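Local coordinates for protein D-aminoacid aminotransferase-like PLP-dependent enzyme (Haemophilus somnus, PDB 3CEB) that is a putative 4-amino-4-deoxychorismate lyase of the class IV aminotransferase family, carrying pyridoxal phosphate on a lysine, at residues V86-I98 with L113-R127. Numbering follows the deposited sequence. Where two conformers were deposited one is given.
Sequences VYRTFKPVFCDHI and LLKQKEECDEIMIIR. With SO4 (sulfate ion), chain E.
Leu113 of helix 108-114 turns its two methyls to different partners: CD2 lies 3.7 Å from Val93 CG1, while CD1 meets Ile98 CD1 tip to tip and also touches Cys95 SG. Gln116 packs its amide against the same Val93, and a water links its OE1 to Phe94 N. In the type II' turn from Lys117 to Cys120, Glu118 OE2 forms a salt bridge with Lys91 NZ at 3.1 Å; bends in the lysine chain at chi2 (60°) and chi3 (109°) bring it across. Asp121 pins the approach to the strand. Its OD2 takes Arg88 N on the anti lone pair at 2.7 Å and Thr89 N from above the carboxylate plane, while its own N-H reaches Thr89 OG1. Beyond it the strands run parallel, with Lys91 N bonded to Glu122 O, Met124 N to Lys91 O (2.7 Å), Val93 N to Met124 O, Ile126 N to Val93 O and Cys95 N to Ile126 O. The side chains of Ile126 and Phe94 lie side by side, pointing the same way, with Ile126 CB 3.7 Å from Phe94 CD1. This parallel pair is joined by a crossover through helix 108-114, which packs on the Val93 and Ile125 face; strands 138-143 and 185-188 cover Phe90 and selenomethionine Met124 on the other.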
ATOM      1  N   VAL A  86       0.497  15.498   0.243  1.00 33.89           N
ATOM      2  CA  VAL A  86       1.930  15.684   0.344  1.00 33.89           C
ATOM      3  C   VAL A  86       2.432  15.078   1.663  1.00 33.52           C
ATOM      4  O   VAL A  86       2.012  15.473   2.765  1.00 32.75           O
ATOM      5  CB  VAL A  86       2.316  17.230   0.271  1.00 34.50           C
ATOM      6  CG1 VAL A  86       1.669  17.897  -0.938  1.00 33.49           C
ATOM      7  CG2 VAL A  86       1.904  18.009   1.596  1.00 34.60           C
ATOM      8  N   TYR A  87       3.331  14.114   1.560  1.00 32.72           N
ATOM      9  CA  TYR A  87       3.943  13.585   2.763  1.00 33.03           C
ATOM     10  C   TYR A  87       5.430  13.817   2.709  1.00 33.54           C
ATOM     11  O   TYR A  87       6.098  13.168   1.920  1.00 34.31           O
ATOM     12  CB  TYR A  87       3.678  12.093   2.927  1.00 32.62           C
ATOM     13  CG  TYR A  87       2.210  11.733   2.947  1.00 32.43           C
ATOM     14  CD1 TYR A  87       1.531  11.465   1.782  1.00 32.91           C
ATOM     15  CD2 TYR A  87       1.502  11.660   4.134  1.00 31.41           C
ATOM     16  CE1 TYR A  87       0.171  11.130   1.795  1.00 34.84           C
ATOM     17  CE2 TYR A  87       0.140  11.327   4.154  1.00 30.95           C
ATOM     18  CZ  TYR A  87      -0.521  11.060   2.990  1.00 32.01           C
ATOM     19  OH  TYR A  87      -1.863  10.705   3.000  1.00 31.45           O
ATOM     20  N   ARG A  88       5.947  14.676   3.589  1.00 33.37           N
ATOM     21  CA  ARG A  88       7.369  15.036   3.581  1.00 33.98           C
ATOM     22  C   ARG A  88       8.214  14.703   4.817  1.00 32.95           C
ATOM     23  O   ARG A  88       9.428  14.627   4.725  1.00 33.25           O
ATOM     24  CB  ARG A  88       7.487  16.533   3.317  1.00 34.41           C
ATOM     25  CG  ARG A  88       7.370  16.844   1.854  1.00 37.65           C
ATOM     26  CD  ARG A  88       6.858  18.199   1.673  1.00 42.30           C
ATOM     27  NE  ARG A  88       6.907  18.609   0.273  1.00 47.43           N
ATOM     28  CZ  ARG A  88       6.197  19.634  -0.193  1.00 50.21           C
ATOM     29  NH1 ARG A  88       5.376  20.274   0.631  1.00 50.86           N
ATOM     30  NH2 ARG A  88       6.270  20.002  -1.466  1.00 51.66           N
ATOM     31  N   THR A  89       7.583  14.565   5.975  1.00 32.14           N
ATOM     32  CA  THR A  89       8.306  14.332   7.219  1.00 30.83           C
ATOM     33  C   THR A  89       7.731  13.097   7.817  1.00 31.12           C
ATOM     34  O   THR A  89       6.534  12.837   7.673  1.00 30.80           O
ATOM     35  CB  THR A  89       8.196  15.500   8.203  1.00 30.34           C
ATOM     36  OG1 THR A  89       6.820  15.785   8.430  1.00 30.44           O
ATOM     37  CG2 THR A  89       8.857  16.729   7.662  1.00 27.30           C
ATOM     38  N   PHE A  90       8.612  12.311   8.441  1.00 31.37           N
ATOM     39  CA  PHE A  90       8.293  10.964   8.956  1.00 31.61           C
ATOM     40  C   PHE A  90       8.872  10.684  10.331  1.00 31.45           C
ATOM     41  O   PHE A  90      10.058  10.727  10.516  1.00 30.49           O
ATOM     42  CB  PHE A  90       8.816   9.911   7.972  1.00 31.70           C
ATOM     43  CG  PHE A  90       8.187   9.999   6.606  1.00 32.22           C
ATOM     44  CD1 PHE A  90       8.645  10.882   5.678  1.00 33.46           C
ATOM     45  CD2 PHE A  90       7.129   9.200   6.268  1.00 33.76           C
ATOM     46  CE1 PHE A  90       8.055  10.967   4.451  1.00 35.02           C
ATOM     47  CE2 PHE A  90       6.558   9.279   5.048  1.00 33.21           C
ATOM     48  CZ  PHE A  90       7.012  10.160   4.142  1.00 32.36           C
ATOM     49  N   LYS A  91       8.003  10.372  11.279  1.00 32.37           N
ATOM     50  CA  LYS A  91       8.423  10.062  12.648  1.00 32.61           C
ATOM     51  C   LYS A  91       8.818   8.603  12.827  1.00 31.76           C
ATOM     52  O   LYS A  91       8.025   7.695  12.565  1.00 31.29           O
ATOM     53  CB  LYS A  91       7.329  10.419  13.659  1.00 33.37           C
ATOM     54  CG  LYS A  91       7.722  10.137  15.113  1.00 34.89           C
ATOM     55  CD  LYS A  91       8.966  10.886  15.617  1.00 36.26           C
ATOM     56  CE  LYS A  91       8.587  11.978  16.632  1.00 37.44           C
ATOM     57  NZ  LYS A  91       9.816  12.614  17.222  1.00 39.30           N
ATOM     58  N   PRO A  92      10.056   8.369  13.286  1.00 31.15           N
ATOM     59  CA  PRO A  92      10.404   6.966  13.504  1.00 31.10           C
ATOM     60  C   PRO A  92       9.618   6.416  14.693  1.00 30.96           C
ATOM     61  O   PRO A  92       9.566   7.052  15.739  1.00 30.23           O
ATOM     62  CB  PRO A  92      11.918   7.007  13.798  1.00 31.04           C
ATOM     63  CG  PRO A  92      12.361   8.376  13.545  1.00 30.06           C
ATOM     64  CD  PRO A  92      11.188   9.276  13.525  1.00 30.29           C
ATOM     65  N   VAL A  93       8.975   5.267  14.504  1.00 30.53           N
ATOM     66  CA  VAL A  93       8.205   4.640  15.568  1.00 30.18           C
ATOM     67  C   VAL A  93       8.742   3.212  15.736  1.00 29.97           C
ATOM     68  O   VAL A  93       8.907   2.475  14.775  1.00 29.82           O
ATOM     69  CB  VAL A  93       6.665   4.709  15.261  1.00 30.05           C
ATOM     70  CG1 VAL A  93       5.869   3.987  16.313  1.00 31.05           C
ATOM     71  CG2 VAL A  93       6.218   6.132  15.210  1.00 29.38           C
ATOM     72  N   PHE A  94       9.044   2.836  16.965  1.00 29.93           N
ATOM     73  CA  PHE A  94       9.676   1.542  17.227  1.00 30.08           C
ATOM     74  C   PHE A  94       8.661   0.502  17.625  1.00 30.83           C
ATOM     75  O   PHE A  94       7.973   0.613  18.630  1.00 31.33           O
ATOM     76  CB  PHE A  94      10.788   1.703  18.286  1.00 29.82           C
ATOM     77  CG  PHE A  94      11.878   2.586  17.825  1.00 28.70           C
ATOM     78  CD1 PHE A  94      12.924   2.074  17.090  1.00 29.46           C
ATOM     79  CD2 PHE A  94      11.802   3.952  18.017  1.00 29.26           C
ATOM     80  CE1 PHE A  94      13.905   2.909  16.598  1.00 30.54           C
ATOM     81  CE2 PHE A  94      12.772   4.787  17.546  1.00 30.19           C
ATOM     82  CZ  PHE A  94      13.828   4.272  16.825  1.00 30.45           C
ATOM     83  N   CYS A  95       8.560  -0.514  16.801  1.00 32.02           N
ATOM     84  CA  CYS A  95       7.630  -1.580  17.048  1.00 33.36           C
ATOM     85  C   CYS A  95       8.112  -2.916  16.486  1.00 33.80           C
ATOM     86  O   CYS A  95       8.066  -3.163  15.290  1.00 34.74           O
ATOM     87  CB  CYS A  95       6.316  -1.194  16.432  1.00 34.00           C
ATOM     88  SG  CYS A  95       5.046  -2.423  16.662  1.00 38.21           S
ATOM     89  N   ASP A  96       8.534  -3.788  17.381  1.00 34.65           N
ATOM     90  CA  ASP A  96       9.164  -5.063  17.017  1.00 35.42           C
ATOM     91  C   ASP A  96       8.196  -6.217  16.786  1.00 36.05           C
ATOM     92  O   ASP A  96       8.589  -7.285  16.329  1.00 36.60           O
ATOM     93  CB  ASP A  96      10.115  -5.500  18.123  1.00 34.92           C
ATOM     94  CG  ASP A  96      11.365  -4.678  18.169  1.00 35.05           C
ATOM     95  OD1 ASP A  96      11.644  -3.953  17.205  1.00 36.25           O
ATOM     96  OD2 ASP A  96      12.109  -4.792  19.165  1.00 38.40           O
ATOM     97  N   HIS A  97       6.944  -6.020  17.149  1.00 36.55           N
ATOM     98  CA  HIS A  97       5.974  -7.089  17.013  1.00 37.15           C
ATOM     99  C   HIS A  97       4.753  -6.587  16.340  1.00 36.25           C
ATOM    100  O   HIS A  97       3.836  -6.117  17.011  1.00 36.77           O
ATOM    101  CB  HIS A  97       5.580  -7.631  18.373  1.00 38.00           C
ATOM    102  CG  HIS A  97       6.698  -8.324  19.074  1.00 41.65           C
ATOM    103  ND1 HIS A  97       7.531  -9.215  18.424  1.00 44.47           N
ATOM    104  CD2 HIS A  97       7.124  -8.262  20.361  1.00 43.56           C
ATOM    105  CE1 HIS A  97       8.430  -9.666  19.285  1.00 46.57           C
ATOM    106  NE2 HIS A  97       8.199  -9.111  20.467  1.00 46.26           N
ATOM    107  N   ILE A  98       4.772  -6.668  15.016  1.00 34.89           N
ATOM    108  CA  ILE A  98       3.680  -6.230  14.181  1.00 33.95           C
ATOM    109  C   ILE A  98       3.718  -7.059  12.909  1.00 33.63           C
ATOM    110  O   ILE A  98       4.766  -7.173  12.301  1.00 33.48           O
ATOM    111  CB  ILE A  98       3.786  -4.716  13.870  1.00 33.78           C
ATOM    112  CG1 ILE A  98       2.740  -4.300  12.824  1.00 33.53           C
ATOM    113  CG2 ILE A  98       5.163  -4.369  13.365  1.00 33.28           C
ATOM    114  CD1 ILE A  98       2.643  -2.794  12.570  1.00 32.19           C
ATOM    115  N   LEU A 113      -0.036   3.423  16.098  1.00 31.52           N
ATOM    116  CA  LEU A 113       1.336   3.829  15.842  1.00 31.97           C
ATOM    117  C   LEU A 113       1.316   5.215  15.221  1.00 32.28           C
ATOM    118  O   LEU A 113       2.052   6.081  15.620  1.00 32.42           O
ATOM    119  CB  LEU A 113       2.061   2.838  14.929  1.00 31.72           C
ATOM    120  CG  LEU A 113       2.289   1.494  15.642  1.00 32.38           C
ATOM    121  CD1 LEU A 113       3.048   0.514  14.772  1.00 28.43           C
ATOM    122  CD2 LEU A 113       2.978   1.729  16.993  1.00 28.75           C
ATOM    123  N   LEU A 114       0.415   5.433  14.276  1.00 33.22           N
ATOM    124  CA  LEU A 114       0.303   6.736  13.598  1.00 33.30           C
ATOM    125  C   LEU A 114       0.045   7.869  14.573  1.00 33.56           C
ATOM    126  O   LEU A 114       0.453   8.968  14.308  1.00 33.69           O
ATOM    127  CB  LEU A 114      -0.829   6.728  12.576  1.00 33.19           C
ATOM    128  CG  LEU A 114      -0.985   7.944  11.656  1.00 32.59           C
ATOM    129  CD1 LEU A 114       0.257   8.168  10.817  1.00 30.28           C
ATOM    130  CD2 LEU A 114      -2.234   7.703  10.773  1.00 28.95           C
ATOM    131  N   LYS A 115      -0.629   7.591  15.681  1.00 33.63           N
ATOM    132  CA  LYS A 115      -0.903   8.628  16.688  1.00 34.84           C
ATOM    133  C   LYS A 115       0.371   9.161  17.267  1.00 34.64           C
ATOM    134  O   LYS A 115       0.366  10.182  17.891  1.00 34.97           O
ATOM    135  CB  LYS A 115      -1.767   8.124  17.853  1.00 34.97           C
ATOM    136  CG  LYS A 115      -3.188   7.880  17.485  1.00 37.85           C
ATOM    137  CD  LYS A 115      -4.000   7.452  18.697  1.00 42.40           C
ATOM    138  CE  LYS A 115      -5.348   6.830  18.263  1.00 43.88           C
ATOM    139  NZ  LYS A 115      -6.025   6.298  19.491  1.00 47.39           N
ATOM    140  N   GLN A 116       1.464   8.457  17.067  1.00 35.19           N
ATOM    141  CA  GLN A 116       2.753   8.913  17.598  1.00 35.76           C
ATOM    142  C   GLN A 116       3.490   9.872  16.651  1.00 35.83           C
ATOM    143  O   GLN A 116       4.634  10.230  16.898  1.00 35.98           O
ATOM    144  CB  GLN A 116       3.659   7.716  17.880  1.00 35.63           C
ATOM    145  CG  GLN A 116       3.232   6.933  19.097  1.00 37.65           C
ATOM    146  CD  GLN A 116       3.997   5.633  19.244  1.00 41.51           C
ATOM    147  OE1 GLN A 116       5.240   5.605  19.219  1.00 44.60           O
ATOM    148  NE2 GLN A 116       3.261   4.544  19.391  1.00 42.97           N
ATOM    149  N   LYS A 117       2.850  10.304  15.574  1.00 35.82           N
ATOM    150  CA  LYS A 117       3.578  11.089  14.558  1.00 36.13           C
ATOM    151  C   LYS A 117       3.964  12.491  15.015  1.00 36.77           C
ATOM    152  O   LYS A 117       4.868  13.096  14.470  1.00 36.70           O
ATOM    153  CB  LYS A 117       2.772  11.190  13.263  1.00 35.75           C
ATOM    154  CG  LYS A 117       1.559  12.101  13.324  1.00 35.95           C
ATOM    155  CD  LYS A 117       0.795  11.960  12.020  1.00 36.29           C
ATOM    156  CE  LYS A 117      -0.701  12.256  12.155  1.00 36.89           C
ATOM    157  NZ  LYS A 117      -1.009  13.676  12.442  1.00 37.67           N
ATOM    158  N   GLU A 118       3.270  12.967  16.035  1.00 37.34           N
ATOM    159  CA  GLU A 118       3.376  14.341  16.535  1.00 38.01           C
ATOM    160  C   GLU A 118       3.215  15.390  15.443  1.00 37.79           C
ATOM    161  O   GLU A 118       2.125  15.544  14.879  1.00 37.09           O
ATOM    162  CB  GLU A 118       4.687  14.551  17.266  1.00 38.62           C
ATOM    163  CG  GLU A 118       5.219  13.277  17.935  1.00 40.56           C
ATOM    164  CD  GLU A 118       6.126  13.578  19.119  1.00 42.33           C
ATOM    165  OE1 GLU A 118       5.562  13.951  20.155  1.00 42.44           O
ATOM    166  OE2 GLU A 118       7.375  13.426  19.020  1.00 43.16           O
ATOM    167  N   GLU A 119       4.299  16.118  15.151  1.00 37.95           N
ATOM    168  CA  GLU A 119       4.234  17.185  14.134  1.00 37.75           C
ATOM    169  C   GLU A 119       4.574  16.635  12.738  1.00 37.19           C
ATOM    170  O   GLU A 119       4.317  17.280  11.755  1.00 37.85           O
ATOM    171  CB  GLU A 119       5.052  18.450  14.507  1.00 38.25           C
ATOM    172  CG  GLU A 119       4.383  19.508  15.545  1.00 38.91           C
ATOM    173  CD  GLU A 119       2.951  20.063  15.169  1.00 42.24           C
ATOM    174  OE1 GLU A 119       2.275  19.574  14.231  1.00 43.45           O
ATOM    175  OE2 GLU A 119       2.452  20.994  15.850  1.00 43.17           O
ATOM    176  N   CYS A 120       5.085  15.421  12.629  1.00 35.78           N
ATOM    177  CA  CYS A 120       5.322  14.863  11.310  1.00 35.14           C
ATOM    178  C   CYS A 120       4.094  14.514  10.490  1.00 34.44           C
ATOM    179  O   CYS A 120       3.006  14.321  11.019  1.00 34.65           O
ATOM    180  CB  CYS A 120       6.120  13.588  11.412  1.00 35.54           C
ATOM    181  SG  CYS A 120       7.664  13.928  12.162  1.00 35.37           S
ATOM    182  N   ASP A 121       4.314  14.354   9.191  1.00 32.77           N
ATOM    183  CA  ASP A 121       3.218  14.050   8.293  1.00 32.13           C
ATOM    184  C   ASP A 121       2.819  12.593   8.364  1.00 32.31           C
ATOM    185  O   ASP A 121       1.768  12.215   7.869  1.00 31.85           O
ATOM    186  CB  ASP A 121       3.604  14.284   6.856  1.00 31.85           C
ATOM    187  CG  ASP A 121       3.850  15.695   6.550  1.00 31.40           C
ATOM    188  OD1 ASP A 121       3.193  16.554   7.147  1.00 30.85           O
ATOM    189  OD2 ASP A 121       4.676  15.926   5.645  1.00 31.97           O
ATOM    190  N   GLU A 122       3.671  11.754   8.924  1.00 32.42           N
ATOM    191  CA  GLU A 122       3.383  10.342   8.930  1.00 32.81           C
ATOM    192  C   GLU A 122       4.492   9.634   9.723  1.00 32.93           C
ATOM    193  O   GLU A 122       5.306  10.296  10.395  1.00 32.87           O
ATOM    194  CB  GLU A 122       3.166   9.938   7.468  1.00 33.10           C
ATOM    195  CG  GLU A 122       2.933   8.523   7.056  1.00 35.65           C
ATOM    196  CD  GLU A 122       1.864   7.720   7.743  1.00 33.72           C
ATOM    197  OE1 GLU A 122       0.653   7.762   7.436  1.00 35.92           O
ATOM    198  OE2 GLU A 122       2.302   6.874   8.503  1.00 36.18           O
ATOM    199  N   ILE A 123       4.502   8.305   9.741  1.00 33.04           N
ATOM    200  CA  ILE A 123       5.466   7.610  10.593  1.00 32.45           C
ATOM    201  C   ILE A 123       6.345   6.718   9.763  1.00 32.82           C
ATOM    202  O   ILE A 123       6.138   6.556   8.565  1.00 33.47           O
ATOM    203  CB  ILE A 123       4.828   6.777  11.750  1.00 31.99           C
ATOM    204  CG1 ILE A 123       3.950   5.634  11.207  1.00 31.37           C
ATOM    205  CG2 ILE A 123       4.042   7.680  12.663  1.00 31.14           C
ATOM    206  CD1 ILE A 123       3.294   4.748  12.267  1.00 26.75           C
HETATM  207  N   MSE A 124       7.315   6.126  10.433  1.00 32.25           N
HETATM  208  CA  MSE A 124       8.262   5.249   9.802  1.00 32.17           C
HETATM  209  C   MSE A 124       8.525   4.125  10.796  1.00 32.09           C
HETATM  210  O   MSE A 124       9.103   4.338  11.851  1.00 32.06           O
HETATM  211  CB  MSE A 124       9.507   6.061   9.481  1.00 32.43           C
HETATM  212  CG  MSE A 124      10.637   5.262   8.923  1.00 32.98           C
HETATM  213 SE   MSE A 124      12.087   6.376   8.280  0.75 29.79          SE
HETATM  214  CE  MSE A 124      11.264   6.800   6.601  0.50 31.75           C
ATOM    215  N   ILE A 125       8.015   2.939  10.491  1.00 32.22           N
ATOM    216  CA  ILE A 125       8.046   1.838  11.444  1.00 31.74           C
ATOM    217  C   ILE A 125       9.372   1.080  11.418  1.00 32.19           C
ATOM    218  O   ILE A 125       9.754   0.457  10.408  1.00 33.13           O
ATOM    219  CB  ILE A 125       6.887   0.871  11.198  1.00 31.77           C
ATOM    220  CG1 ILE A 125       5.536   1.605  11.343  1.00 31.77           C
ATOM    221  CG2 ILE A 125       6.963  -0.287  12.185  1.00 30.14           C
ATOM    222  CD1 ILE A 125       4.379   0.894  10.749  1.00 28.70           C
ATOM    223  N   ILE A 126      10.051   1.138  12.552  1.00 31.27           N
ATOM    224  CA  ILE A 126      11.292   0.449  12.761  1.00 30.55           C
ATOM    225  C   ILE A 126      10.993  -0.828  13.514  1.00 30.48           C
ATOM    226  O   ILE A 126      10.635  -0.805  14.698  1.00 30.33           O
ATOM    227  CB  ILE A 126      12.262   1.310  13.577  1.00 30.92           C
ATOM    228  CG1 ILE A 126      12.353   2.692  12.928  1.00 30.58           C
ATOM    229  CG2 ILE A 126      13.617   0.641  13.665  1.00 28.32           C
ATOM    230  CD1 ILE A 126      12.661   2.598  11.461  1.00 31.45           C
ATOM    231  N   ARG A 127      11.168  -1.942  12.810  1.00 30.30           N
ATOM    232  CA  ARG A 127      10.888  -3.263  13.335  1.00 30.10           C
ATOM    233  C   ARG A 127      12.145  -4.110  13.297  1.00 30.25           C
ATOM    234  O   ARG A 127      12.686  -4.402  12.222  1.00 29.43           O
ATOM    235  CB  ARG A 127       9.801  -3.916  12.478  1.00 30.51           C
ATOM    236  CG  ARG A 127       9.404  -5.338  12.869  1.00 31.00           C
ATOM    237  CD  ARG A 127       8.548  -6.013  11.808  1.00 33.18           C
ATOM    238  NE  ARG A 127       8.202  -7.362  12.216  1.00 36.16           N
ATOM    239  CZ  ARG A 127       8.989  -8.424  12.059  1.00 38.10           C
ATOM    240  NH1 ARG A 127      10.150  -8.302  11.463  1.00 40.77           N
ATOM    241  NH2 ARG A 127       8.613  -9.616  12.482  1.00 38.88           N
TER
HETATM  242  S   SO4 E 197       7.109  -3.889  20.597  1.00 91.19           S
HETATM  243  O1  SO4 E 197       6.256  -4.291  19.477  1.00 91.61           O
HETATM  244  O2  SO4 E 197       8.303  -3.165  20.139  1.00 90.64           O
HETATM  245  O3  SO4 E 197       7.519  -5.145  21.259  1.00 91.46           O
HETATM  246  O4  SO4 E 197       6.345  -2.980  21.458  1.00 89.39           O
HETATM  247  O   HOH W   1       8.259   4.348  19.239  1.00 31.41           O